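Local coordinates for agmatinase (Burkholderia thailandensis, PDB 4DZ4), which probably hydrolyses agmatine to putrescine and urea at a centre of two manganese ions, as a member of the arginase family, at residues Glu230-Ile235 with Leu272-Gly277. Sequence-based numbering, arbitrary orientation.
Sequences ERIESI and LAIVRG
With CG1 beside the backbone N (chi1 -64°) and the chain extended beyond it (chi2 165°), I232 reaches from its helix toward I274 and touches it with the terminal methyl CD1. I274 has nearly the same torsions but answers with its branch: CG2, anti to the backbone N, lies 3.8 Å from I232 CD1. The two side chains cross at about a right angle and meet methyl to methyl; 85 Å² is buried between the segments, both sides summed. Beside this apolar contact, a water links the E233 carboxylate to the backbone at the C-terminal end of helix 268-276. It donates to E233 OE2 at 2.5 Å and to the backbone carbonyl G277 O at 2.8 Å, spanning a separation of 4.4 Å between E233 OE2 and G277 O. If E233 is ionised, as is likely, the water bridges two acceptors that could not bond to each other directly. This is plain packing between helices 225-236 and 268-276 of the arginase-type fold; the I232 side chain lies about 12 Å from that of D163, a manganese ligand. I274 also rests on A225 and T228, earlier in helix 225-236, while I232 packs on V198 and V200 of strand 198-202 in the parallel sheet. Elsewhere on helix 268-276, L272 and V275 pack on helix 300-323, where R276 NE forms a salt bridge with D311 OD2.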
loop_
_atom_site.group_PDB
_atom_site.type_symbol
_atom_site.label_atom_id
_atom_site.label_comp_id
_atom_site.label_asym_id
_atom_site.label_seq_id
_atom_site.Cartn_x
_atom_site.Cartn_y
_atom_site.Cartn_z
ATOM N N GLU B 230 -35.531 -14.561 5.602
ATOM C CA GLU B 230 -36.845 -15.201 5.532
ATOM C C GLU B 230 -37.392 -15.255 4.105
ATOM O O GLU B 230 -38.020 -16.246 3.705
ATOM C CB GLU B 230 -37.821 -14.565 6.540
ATOM C CG GLU B 230 -37.392 -14.846 7.983
ATOM C CD GLU B 230 -38.248 -14.160 9.036
ATOM O OE1 GLU B 230 -39.166 -13.398 8.661
ATOM O OE2 GLU B 230 -38.006 -14.379 10.248
ATOM N N ARG B 231 -37.103 -14.214 3.320
ATOM C CA ARG B 231 -37.499 -14.206 1.917
ATOM C C ARG B 231 -36.739 -15.294 1.115
ATOM O O ARG B 231 -37.347 -15.985 0.293
ATOM C CB ARG B 231 -37.313 -12.804 1.287
ATOM C CG ARG B 231 -37.748 -12.707 -0.180
ATOM C CD ARG B 231 -39.241 -12.960 -0.408
ATOM N NE ARG B 231 -40.050 -11.926 0.231
ATOM C CZ ARG B 231 -40.311 -10.736 -0.308
ATOM N NH1 ARG B 231 -39.853 -10.429 -1.517
ATOM N NH2 ARG B 231 -41.047 -9.853 0.362
ATOM N N ILE B 232 -35.431 -15.440 1.365
ATOM C CA ILE B 232 -34.634 -16.535 0.772
ATOM C C ILE B 232 -35.250 -17.912 1.069
ATOM O O ILE B 232 -35.476 -18.706 0.156
ATOM C CB ILE B 232 -33.137 -16.495 1.212
ATOM C CG1 ILE B 232 -32.454 -15.216 0.685
ATOM C CG2 ILE B 232 -32.416 -17.780 0.803
ATOM C CD1 ILE B 232 -31.121 -14.881 1.336
ATOM N N GLU B 233 -35.556 -18.165 2.339
ATOM C CA GLU B 233 -36.139 -19.449 2.747
ATOM C C GLU B 233 -37.457 -19.705 2.028
ATOM O O GLU B 233 -37.732 -20.824 1.566
ATOM C CB GLU B 233 -36.389 -19.454 4.250
ATOM C CG GLU B 233 -35.132 -19.458 5.090
ATOM C CD GLU B 233 -35.475 -19.550 6.559
ATOM O OE1 GLU B 233 -35.964 -18.544 7.119
ATOM O OE2 GLU B 233 -35.302 -20.637 7.146
ATOM N N SER B 234 -38.257 -18.649 1.905
ATOM C CA SER B 234 -39.553 -18.724 1.253
ATOM C C SER B 234 -39.427 -19.089 -0.229
ATOM O O SER B 234 -40.208 -19.876 -0.769
ATOM C CB SER B 234 -40.292 -17.398 1.385
ATOM O OG SER B 234 -41.612 -17.572 0.911
ATOM N N ILE B 235 -38.416 -18.522 -0.875
ATOM C CA ILE B 235 -38.199 -18.744 -2.299
ATOM C C ILE B 235 -37.675 -20.162 -2.600
ATOM O O ILE B 235 -38.175 -20.831 -3.514
ATOM C CB ILE B 235 -37.238 -17.671 -2.865
ATOM C CG1 ILE B 235 -37.970 -16.330 -2.948
ATOM C CG2 ILE B 235 -36.694 -18.101 -4.231
ATOM C CD1 ILE B 235 -37.084 -15.104 -3.033
ATOM N N LEU B 272 -23.197 -11.910 7.031
ATOM C CA LEU B 272 -22.974 -13.057 7.901
ATOM C C LEU B 272 -24.261 -13.388 8.672
ATOM O O LEU B 272 -24.553 -14.562 8.931
ATOM C CB LEU B 272 -21.790 -12.805 8.839
ATOM C CG LEU B 272 -20.426 -12.731 8.110
ATOM C CD1 LEU B 272 -19.367 -12.344 9.128
ATOM C CD2 LEU B 272 -20.057 -14.057 7.409
ATOM N N ALA B 273 -25.019 -12.350 9.046
ATOM C CA ALA B 273 -26.284 -12.559 9.762
ATOM C C ALA B 273 -27.233 -13.380 8.869
ATOM O O ALA B 273 -27.948 -14.267 9.356
ATOM C CB ALA B 273 -26.924 -11.224 10.120
ATOM N N ILE B 274 -27.234 -13.072 7.570
ATOM C CA ILE B 274 -28.052 -13.822 6.605
ATOM C C ILE B 274 -27.545 -15.263 6.452
ATOM O O ILE B 274 -28.313 -16.210 6.647
ATOM C CB ILE B 274 -28.121 -13.109 5.232
ATOM C CG1 ILE B 274 -28.793 -11.736 5.381
ATOM C CG2 ILE B 274 -28.898 -13.957 4.221
ATOM C CD1 ILE B 274 -28.515 -10.816 4.192
ATOM N N VAL B 275 -26.265 -15.432 6.150
ATOM C CA VAL B 275 -25.702 -16.775 5.926
ATOM C C VAL B 275 -25.882 -17.674 7.140
ATOM O O VAL B 275 -26.311 -18.842 7.014
ATOM C CB VAL B 275 -24.230 -16.721 5.469
ATOM C CG1 VAL B 275 -23.612 -18.131 5.393
ATOM C CG2 VAL B 275 -24.176 -16.072 4.083
ATOM N N ARG B 276 -25.642 -17.117 8.320
ATOM C CA ARG B 276 -25.760 -17.887 9.543
ATOM C C ARG B 276 -27.169 -18.398 9.812
ATOM O O ARG B 276 -27.337 -19.375 10.556
ATOM C CB ARG B 276 -25.266 -17.088 10.738
ATOM C CG ARG B 276 -23.747 -16.932 10.756
ATOM C CD ARG B 276 -23.353 -15.949 11.839
ATOM N NE ARG B 276 -21.933 -15.555 11.732
ATOM C CZ ARG B 276 -21.420 -14.529 12.409
ATOM N NH1 ARG B 276 -22.203 -13.819 13.225
ATOM N NH2 ARG B 276 -20.137 -14.216 12.286
ATOM N N GLY B 277 -28.171 -17.760 9.217
ATOM C CA GLY B 277 -29.560 -18.132 9.475
ATOM C C GLY B 277 -30.134 -19.151 8.490
ATOM O O GLY B 277 -31.329 -19.475 8.552
HETATM O O HOH W 1 -32.895 -21.358 7.166
#